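Side-chain contacts in acyl-CoA dehydrogenase (Mycobacterium thermoresistibile, PDB 3PFD), which probably catalyses the FAD-dependent oxidation of saturated acyl-CoA thioesters to 2,3-dehydroacyl-CoA, passing the electrons on to an acceptor: residues 266-271 with 303-308; 178-183 with 236-241; 43-48 with 94-99; 24-29 with 62-67. One frame throughout, in Å; residues are numbered along the deposited sequence.

Interaction 1 of 4, residues 266-271 with 303-308; sequences IAQGAL and MKIEAA
Ile305 carries this contact, reaching from helix 292-321 onto Ala267, Gln268 and Leu271 of helix 256-280. Its CG1 lies 3.8 Å from Ala267 CB, and the terminal CD1 goes on over the backbone to within 3.5 Å of Ala267 O, an oxygen already taken by Leu271 N one helical turn on. The same methyl meets Leu271, with CD1 of Ile305 3.8 Å from CD2 of the leucine and also close to its CB; the two side chains cross at a slant. The other branch, CG2, faces Gln268, whose OE1 stands 3.7 Å from it, and here the chains cross at about a right angle. Both branches are used because CG1 points away from the carbonyl carbon (chi1 -68°) while CG2 lies opposite the backbone N. Gln268 folds at chi2 (67°), which brings its amide back beside the isoleucine. That amide is held from outside: OE1 by Arg309 NH2, NE2 by Asp272 OD1. Leu271 packs in turn on Leu298, Met301 and Ala302 of helix 292-321. The helices run nearly antiparallel, their local axes 10.2 Å apart and 156° between their directions. On another side of helix 292-321, Glu306 forms a salt bridge to Arg318 of the second subunit. Between the two segments the adhesion is essentially apolar, one branched side chain set against small and aliphatic neighbours, while the polar amide at its border is satisfied by other residues of the helical C-terminal domain.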
# COMPACT_ATOMS: atom_id res chain seq x y z
N ILE C 266 3.27 11.73 17.27
CA ILE C 266 4.20 12.17 16.22
C ILE C 266 3.44 12.45 14.93
O ILE C 266 3.60 13.52 14.33
CB ILE C 266 5.28 11.11 15.90
CG1 ILE C 266 6.11 10.76 17.15
CG2 ILE C 266 6.21 11.61 14.78
CD1 ILE C 266 6.88 9.45 16.99
N ALA C 267 2.61 11.49 14.51
CA ALA C 267 1.87 11.62 13.27
C ALA C 267 0.96 12.87 13.27
O ALA C 267 0.86 13.59 12.27
CB ALA C 267 1.03 10.36 13.06
N GLN C 268 0.31 13.11 14.41
CA GLN C 268 -0.60 14.25 14.60
C GLN C 268 0.15 15.57 14.40
O GLN C 268 -0.34 16.48 13.71
CB GLN C 268 -1.24 14.23 16.00
CG GLN C 268 -2.23 15.39 16.21
CD GLN C 268 -3.48 15.24 15.32
OE1 GLN C 268 -4.12 14.21 15.33
NE2 GLN C 268 -3.82 16.29 14.56
N GLY C 269 1.35 15.65 14.99
CA GLY C 269 2.18 16.83 14.91
C GLY C 269 2.65 17.06 13.48
O GLY C 269 2.69 18.21 13.02
N ALA C 270 3.01 15.98 12.78
CA ALA C 270 3.41 16.07 11.37
C ALA C 270 2.24 16.55 10.52
O ALA C 270 2.38 17.49 9.72
CB ALA C 270 3.95 14.73 10.84
N LEU C 271 1.07 15.93 10.70
CA LEU C 271 -0.16 16.39 10.03
C LEU C 271 -0.50 17.86 10.36
O LEU C 271 -0.83 18.63 9.46
CB LEU C 271 -1.35 15.49 10.38
CG LEU C 271 -2.74 16.02 9.96
CD1 LEU C 271 -2.84 15.97 8.41
CD2 LEU C 271 -3.88 15.23 10.60
N MET C 303 -7.39 10.42 8.50
CA MET C 303 -8.25 9.26 8.66
C MET C 303 -7.54 8.14 9.41
O MET C 303 -8.10 7.56 10.36
CB MET C 303 -8.69 8.77 7.27
CG MET C 303 -9.43 7.45 7.22
SD MET C 303 -10.02 7.08 5.53
CE MET C 303 -8.49 6.78 4.65
N LYS C 304 -6.35 7.79 8.91
CA LYS C 304 -5.50 6.76 9.50
C LYS C 304 -5.04 7.12 10.90
O LYS C 304 -5.06 6.25 11.78
CB LYS C 304 -4.30 6.45 8.59
CG LYS C 304 -4.73 5.72 7.28
CD LYS C 304 -3.49 5.40 6.41
CE LYS C 304 -3.89 4.82 5.06
NZ LYS C 304 -2.70 4.14 4.43
N ILE C 305 -4.65 8.38 11.12
CA ILE C 305 -4.30 8.81 12.49
C ILE C 305 -5.46 8.60 13.49
O ILE C 305 -5.24 8.17 14.64
CB ILE C 305 -3.87 10.27 12.57
CG1 ILE C 305 -2.53 10.48 11.86
CG2 ILE C 305 -3.78 10.73 14.02
CD1 ILE C 305 -2.17 11.97 11.67
N GLU C 306 -6.68 8.90 13.06
CA GLU C 306 -7.83 8.78 13.98
C GLU C 306 -8.12 7.30 14.26
O GLU C 306 -8.41 6.96 15.40
CB GLU C 306 -9.07 9.50 13.44
CG GLU C 306 -10.33 9.39 14.32
CD GLU C 306 -10.15 9.99 15.76
OE1 GLU C 306 -9.17 10.72 16.03
OE2 GLU C 306 -11.01 9.73 16.62
N ALA C 307 -8.03 6.44 13.25
CA ALA C 307 -8.18 4.99 13.48
C ALA C 307 -7.13 4.46 14.46
O ALA C 307 -7.45 3.76 15.42
CB ALA C 307 -8.13 4.21 12.17
N ALA C 308 -5.88 4.84 14.23
CA ALA C 308 -4.80 4.44 15.13
C ALA C 308 -5.06 4.93 16.57
O ALA C 308 -4.89 4.17 17.52
CB ALA C 308 -3.50 4.97 14.63

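Interaction 2 of 4, residues 178-183 with 236-241; sequences WYTVMA and RIIGEP
Trp178 and Arg236 bury much of the surface here, the indole of strand 178-184 reaching across to the guanidinium. Atom CZ3 of Trp178 lies over one face of that group, displaced toward its rim, and is 4.1 Å from Arg236 NH1. Ring and guanidinium planes are 79° apart, so the two flat groups stand nearly upright to each other instead of stacking. Arg236 gets there through a bend at chi2 (-67°), and its NH1 is fixed elsewhere, by a salt bridge to Asp203 and a hydrogen bond to Met198 O. Further along, Ile238 makes a separate apolar contact: its CD1 comes within 3.8 Å of Thr180 CG2, the side chains crossing at about a right angle. OG1 of Thr180 lies opposite the carbonyl carbon (chi1 -59°) and binds Gly107 O, which leaves CG2 opposite the backbone N and directed at Ile238. The backbones themselves stay well apart, Thr180 CA and Ile238 CA being 8.9 Å from each other. Strand 194-200 explains the gap: in the mixed sheet of the middle domain it runs between strand 178-184 and the short edge strand 237-238, so these side chains meet across it, with Met198 touching Thr180 and His200 set edge-to-face with Trp178.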
# COMPACT_ATOMS: atom_id res chain seq x y z
N TRP C 178 16.42 4.32 38.92
CA TRP C 178 15.98 2.94 39.13
C TRP C 178 15.88 2.20 37.80
O TRP C 178 15.43 2.76 36.80
CB TRP C 178 14.62 2.91 39.80
CG TRP C 178 14.64 3.18 41.29
CD1 TRP C 178 14.18 4.29 41.93
CD2 TRP C 178 15.12 2.29 42.31
NE1 TRP C 178 14.33 4.14 43.30
CE2 TRP C 178 14.91 2.93 43.55
CE3 TRP C 178 15.70 1.02 42.28
CZ2 TRP C 178 15.29 2.34 44.77
CZ3 TRP C 178 16.08 0.43 43.49
CH2 TRP C 178 15.86 1.09 44.72
N TYR C 179 16.30 0.94 37.82
CA TYR C 179 16.38 0.14 36.60
C TYR C 179 15.76 -1.21 36.91
O TYR C 179 16.17 -1.87 37.85
CB TYR C 179 17.84 -0.09 36.18
CG TYR C 179 18.59 1.14 35.65
CD1 TYR C 179 19.05 2.13 36.52
CD2 TYR C 179 18.88 1.27 34.29
CE1 TYR C 179 19.75 3.25 36.05
CE2 TYR C 179 19.59 2.41 33.81
CZ TYR C 179 20.03 3.38 34.70
OH TYR C 179 20.74 4.48 34.24
N THR C 180 14.79 -1.61 36.09
CA THR C 180 14.26 -2.97 36.13
C THR C 180 15.14 -3.84 35.22
O THR C 180 15.10 -3.70 34.00
CB THR C 180 12.79 -2.98 35.68
OG1 THR C 180 12.03 -2.13 36.54
CG2 THR C 180 12.18 -4.39 35.68
N VAL C 181 15.94 -4.70 35.83
CA VAL C 181 16.88 -5.54 35.08
C VAL C 181 16.45 -7.01 35.10
O VAL C 181 16.13 -7.56 36.17
CB VAL C 181 18.33 -5.41 35.65
CG1 VAL C 181 19.31 -6.18 34.78
CG2 VAL C 181 18.76 -3.95 35.77
N MET C 182 16.43 -7.65 33.93
CA MET C 182 16.24 -9.10 33.91
C MET C 182 17.56 -9.80 33.75
O MET C 182 18.41 -9.36 32.98
CB MET C 182 15.30 -9.62 32.82
CG MET C 182 14.29 -8.69 32.26
SD MET C 182 13.09 -8.02 33.40
CE MET C 182 13.50 -6.31 33.23
N ALA C 183 17.71 -10.91 34.48
CA ALA C 183 18.91 -11.70 34.43
C ALA C 183 18.56 -13.16 34.70
O ALA C 183 17.53 -13.45 35.30
CB ALA C 183 19.93 -11.19 35.43
N ARG C 236 15.29 -7.02 46.39
CA ARG C 236 15.25 -6.33 45.10
C ARG C 236 14.57 -7.12 44.00
O ARG C 236 14.22 -6.55 42.97
CB ARG C 236 16.66 -5.94 44.61
CG ARG C 236 17.41 -4.93 45.49
CD ARG C 236 16.76 -3.55 45.49
NE ARG C 236 17.65 -2.58 46.13
CZ ARG C 236 18.71 -2.03 45.53
NH1 ARG C 236 19.02 -2.32 44.27
NH2 ARG C 236 19.45 -1.16 46.21
N ILE C 237 14.40 -8.42 44.22
CA ILE C 237 13.75 -9.28 43.23
C ILE C 237 12.27 -8.93 43.14
O ILE C 237 11.63 -8.64 44.15
CB ILE C 237 14.01 -10.81 43.50
CG1 ILE C 237 13.55 -11.67 42.31
CG2 ILE C 237 13.38 -11.29 44.83
CD1 ILE C 237 14.19 -13.06 42.28
N ILE C 238 11.75 -8.91 41.91
CA ILE C 238 10.34 -8.66 41.66
C ILE C 238 9.66 -10.01 41.50
O ILE C 238 9.97 -10.77 40.56
CB ILE C 238 10.14 -7.80 40.39
CG1 ILE C 238 11.03 -6.55 40.45
CG2 ILE C 238 8.67 -7.46 40.20
CD1 ILE C 238 11.30 -5.92 39.10
N GLY C 239 8.74 -10.32 42.42
CA GLY C 239 8.05 -11.61 42.44
C GLY C 239 9.02 -12.77 42.62
O GLY C 239 10.14 -12.58 43.10
N GLU C 240 8.59 -13.96 42.22
CA GLU C 240 9.34 -15.18 42.52
C GLU C 240 10.51 -15.36 41.57
O GLU C 240 10.44 -14.90 40.43
CB GLU C 240 8.42 -16.40 42.45
CG GLU C 240 7.46 -16.53 43.62
CD GLU C 240 8.17 -16.65 44.95
OE1 GLU C 240 9.34 -17.10 44.97
OE2 GLU C 240 7.57 -16.31 45.99
N PRO C 241 11.60 -16.03 42.03
CA PRO C 241 12.64 -16.42 41.08
C PRO C 241 12.06 -17.15 39.87
O PRO C 241 11.21 -18.02 40.03
CB PRO C 241 13.52 -17.38 41.89
CG PRO C 241 13.38 -16.89 43.28
CD PRO C 241 11.96 -16.40 43.41

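Interaction 3 of 4, residues 43-48 with 94-99; sequences AEVDEK and DCSASL
Val45 packs on Asp94 and Ser96 at the start of helix 95-114, and farther into that first turn the hydroxyl of Ser98 is held twice: OG donates to Cys95 O at 2.6 Å, in the carbonyl plane and on a lone pair, and also bonds to Gln262 NE2 of helix 256-280. The start of helix 95-114 is secured a second time by Asp94, its N-cap. Atom OD1 of Asp94 accepts from Ala97 N at 2.8 Å, a nearly straight bond (172°) that arrives from well above the carboxylate plane. With OD1 engaged in the cap, OD2 turns to helix 24-47, where it rests 4.1 Å from Val45 CG1. The CB and CG2 atoms of the valine are almost equally near, so the oxygen sits against the whole branched end and the two side chains cross at about a right angle. Val45 CG1 lies opposite the backbone N (chi1 166°), and from there it also approaches Ser96 CB, 4.2 Å away. Ile38 and Ala42 of helix 24-47 touch Asp94 as well, and Ile217 touches Ser96. The approach of Val45 is loose van der Waals packing without polar bonding. A buried carboxylate thus faces hydrocarbon on one side, while its cap, and probably the favourable field at the amino end of helix 95-114, would offset part of the cost of burying its charge.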
# COMPACT_ATOMS: atom_id res chain seq x y z
N ALA C 43 13.97 20.99 18.57
CA ALA C 43 14.98 21.06 17.51
C ALA C 43 16.43 20.90 18.03
O ALA C 43 17.19 20.11 17.48
CB ALA C 43 14.86 22.36 16.70
N GLU C 44 16.77 21.66 19.07
CA GLU C 44 18.09 21.65 19.70
C GLU C 44 18.33 20.31 20.40
O GLU C 44 19.41 19.77 20.32
CB GLU C 44 18.23 22.86 20.64
CG GLU C 44 19.40 22.90 21.64
CD GLU C 44 19.39 24.22 22.47
OE1 GLU C 44 19.00 25.24 21.88
OE2 GLU C 44 19.74 24.26 23.67
N VAL C 45 17.32 19.76 21.05
CA VAL C 45 17.43 18.40 21.61
C VAL C 45 17.96 17.39 20.57
O VAL C 45 18.90 16.63 20.82
CB VAL C 45 16.07 17.98 22.27
CG1 VAL C 45 15.99 16.45 22.56
CG2 VAL C 45 15.85 18.79 23.55
N ASP C 46 17.35 17.40 19.39
CA ASP C 46 17.74 16.55 18.30
C ASP C 46 19.07 16.95 17.66
O ASP C 46 19.89 16.09 17.36
CB ASP C 46 16.64 16.59 17.24
CG ASP C 46 17.07 15.94 15.94
OD1 ASP C 46 17.05 14.70 15.86
OD2 ASP C 46 17.40 16.68 15.01
N GLU C 47 19.26 18.25 17.45
CA GLU C 47 20.42 18.75 16.70
C GLU C 47 21.72 18.46 17.45
O GLU C 47 22.69 18.02 16.86
CB GLU C 47 20.28 20.26 16.38
N LYS C 48 21.70 18.72 18.76
CA LYS C 48 22.83 18.49 19.66
C LYS C 48 22.86 17.07 20.21
O LYS C 48 23.82 16.67 20.86
CB LYS C 48 22.74 19.46 20.83
CG LYS C 48 22.76 20.92 20.44
CD LYS C 48 24.16 21.38 20.11
CE LYS C 48 24.19 22.84 19.64
NZ LYS C 48 23.34 23.73 20.49
N ASP C 94 7.84 16.55 20.68
CA ASP C 94 9.19 16.07 20.90
C ASP C 94 9.19 14.63 21.37
O ASP C 94 8.81 14.33 22.50
CB ASP C 94 9.88 16.96 21.93
CG ASP C 94 11.28 16.55 22.23
OD1 ASP C 94 11.60 15.34 22.13
OD2 ASP C 94 12.05 17.44 22.62
N CYS C 95 9.60 13.74 20.48
CA CYS C 95 9.48 12.31 20.76
C CYS C 95 10.49 11.90 21.82
O CYS C 95 10.15 11.12 22.71
CB CYS C 95 9.63 11.50 19.48
SG CYS C 95 9.27 9.73 19.62
N SER C 96 11.71 12.45 21.79
CA SER C 96 12.66 12.13 22.88
C SER C 96 12.07 12.45 24.26
O SER C 96 12.19 11.67 25.19
CB SER C 96 14.01 12.80 22.71
OG SER C 96 14.62 12.39 21.49
N ALA C 97 11.44 13.61 24.37
CA ALA C 97 10.79 14.03 25.61
C ALA C 97 9.67 13.08 26.03
O ALA C 97 9.53 12.79 27.23
CB ALA C 97 10.26 15.48 25.48
N SER C 98 8.87 12.61 25.05
CA SER C 98 7.77 11.68 25.33
C SER C 98 8.25 10.39 26.01
O SER C 98 7.49 9.73 26.71
CB SER C 98 6.96 11.35 24.04
OG SER C 98 7.65 10.41 23.21
N LEU C 99 9.53 10.06 25.82
CA LEU C 99 10.08 8.84 26.42
C LEU C 99 10.31 8.97 27.93
O LEU C 99 10.57 7.97 28.61
CB LEU C 99 11.36 8.43 25.67
CG LEU C 99 11.13 7.82 24.28
CD1 LEU C 99 12.43 7.80 23.46
CD2 LEU C 99 10.59 6.41 24.41

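Interaction 4 of 4, residues 24-29 with 62-67; sequences IALREA and SGFSAI
Leu26, near the start of helix 24-47, brings CD1 to the edge of the Phe64 ring, near its plane and 3.6 Å from CE1. CG of the leucine is directed opposite the backbone N (chi1 177°), which carries its branched end out of the helix and toward the ring; the two side chains slide past each other in opposite directions. Leu26 also touches Ala82 of helix 80-91. The next residue, Arg27, turns from Phe64 and pairs through its guanidinium with Glu88 and Glu89, while NH1 binds Tyr313 OH, so the polar work of this turn is done on another side of the helix. One turn on from Leu26 comes Ala29, whose CB lies 4.2 Å from Phe64 CZ in an oblique approach. The three-residue spacing on a regular helix puts Leu26 and Ala29 on the same flank, and Ala29 N bonds back to Ala25 O at 3.1 Å. Phe64 therefore meets this flank with CE1 and CZ, the far part of its ring, and it packs in addition on Ile30 of the same helix and on Leu59 of helix 53-61. Contact is purely apolar and lies at the protein surface, with Ala29 exposed. The aromatic residue follows Gly63, whose positive phi (68°) and two bonds back into the last turn end helix 53-61 in a Schellman motif. The chain thus leaves a Schellman C-cap and packs the next side chain on a neighbouring helix, a helix-loop contact within the helical N-terminal domain of the acyl-CoA dehydrogenase fold.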
# COMPACT_ATOMS: atom_id res chain seq x y z
N ILE C 24 -10.63 15.59 28.24
CA ILE C 24 -10.46 16.81 27.45
C ILE C 24 -9.65 17.85 28.25
O ILE C 24 -8.71 18.45 27.73
CB ILE C 24 -11.80 17.41 27.00
N ALA C 25 -10.01 18.05 29.52
CA ALA C 25 -9.26 19.00 30.36
C ALA C 25 -7.80 18.57 30.52
O ALA C 25 -6.90 19.42 30.53
CB ALA C 25 -9.94 19.17 31.73
N LEU C 26 -7.56 17.26 30.64
CA LEU C 26 -6.20 16.73 30.69
C LEU C 26 -5.46 17.10 29.40
O LEU C 26 -4.37 17.67 29.44
CB LEU C 26 -6.18 15.21 30.88
CG LEU C 26 -4.77 14.59 30.87
CD1 LEU C 26 -4.12 14.70 32.25
CD2 LEU C 26 -4.80 13.14 30.41
N ARG C 27 -6.06 16.76 28.27
CA ARG C 27 -5.45 17.02 26.98
C ARG C 27 -5.08 18.49 26.81
O ARG C 27 -3.97 18.78 26.36
CB ARG C 27 -6.34 16.57 25.83
CG ARG C 27 -5.59 16.52 24.48
CD ARG C 27 -6.51 16.22 23.33
NE ARG C 27 -7.04 14.86 23.34
CZ ARG C 27 -6.40 13.77 22.88
NH1 ARG C 27 -7.00 12.60 22.93
NH2 ARG C 27 -5.17 13.83 22.39
N GLU C 28 -5.98 19.39 27.19
CA GLU C 28 -5.74 20.83 27.06
C GLU C 28 -4.53 21.26 27.91
O GLU C 28 -3.68 22.04 27.45
CB GLU C 28 -7.03 21.64 27.40
CG GLU C 28 -8.20 21.37 26.42
CD GLU C 28 -9.51 22.13 26.72
OE1 GLU C 28 -10.07 22.73 25.77
OE2 GLU C 28 -10.01 22.13 27.88
N ALA C 29 -4.45 20.74 29.14
CA ALA C 29 -3.35 21.03 30.05
C ALA C 29 -2.00 20.49 29.57
O ALA C 29 -1.01 21.21 29.60
CB ALA C 29 -3.65 20.49 31.44
N SER C 62 5.11 20.01 36.97
CA SER C 62 3.67 20.03 36.80
C SER C 62 3.03 18.65 37.07
O SER C 62 1.83 18.48 36.90
CB SER C 62 3.30 20.52 35.41
OG SER C 62 3.63 19.51 34.46
N GLY C 63 3.85 17.69 37.51
CA GLY C 63 3.38 16.35 37.86
C GLY C 63 2.89 15.51 36.68
O GLY C 63 2.01 14.69 36.85
N PHE C 64 3.46 15.73 35.50
CA PHE C 64 3.08 14.97 34.30
C PHE C 64 4.03 13.84 33.91
O PHE C 64 3.84 13.19 32.89
CB PHE C 64 2.86 15.91 33.10
CG PHE C 64 1.48 16.49 33.04
CD1 PHE C 64 0.38 15.67 32.79
CD2 PHE C 64 1.27 17.85 33.23
CE1 PHE C 64 -0.90 16.20 32.74
CE2 PHE C 64 -0.01 18.38 33.18
CZ PHE C 64 -1.10 17.55 32.93
N SER C 65 5.03 13.57 34.75
CA SER C 65 6.12 12.69 34.32
C SER C 65 5.87 11.20 34.52
O SER C 65 6.54 10.37 33.89
CB SER C 65 7.42 13.10 34.98
OG SER C 65 7.41 12.71 36.34
N ALA C 66 4.95 10.84 35.42
CA ALA C 66 4.67 9.42 35.68
C ALA C 66 3.29 9.25 36.30
O ALA C 66 3.16 8.70 37.42
CB ALA C 66 5.78 8.82 36.59
N ILE C 67 2.26 9.71 35.58
CA ILE C 67 0.91 9.80 36.17
C ILE C 67 0.24 8.46 36.45
O ILE C 67 -0.77 8.42 37.15
CB ILE C 67 -0.04 10.71 35.35
CG1 ILE C 67 -0.43 10.04 34.02
CG2 ILE C 67 0.58 12.10 35.15
CD1 ILE C 67 -1.29 10.91 33.14

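How the interactions relate
Interactions 3 and 4 share helix 24-47, their centres about 19 Å apart, and their segments alternate along the chain; one packs the helix on the start of helix 95-114, the other on the loop after helix 53-61. Interaction 1 belongs to the C-terminal domain yet touches interaction 3 directly: Ile266 CD1 packs 3.6 Å from Cys95 SG, joining the two helical domains. Interaction 2 lies apart in the beta region, its centre about 36 Å from that of interaction 1 and on the other side of the chain's centre. From a bound reduced flavin adenine dinucleotide, the side chains of Thr180 and Ser96 are each about 9 Å away, and that of Leu271 about 13 Å.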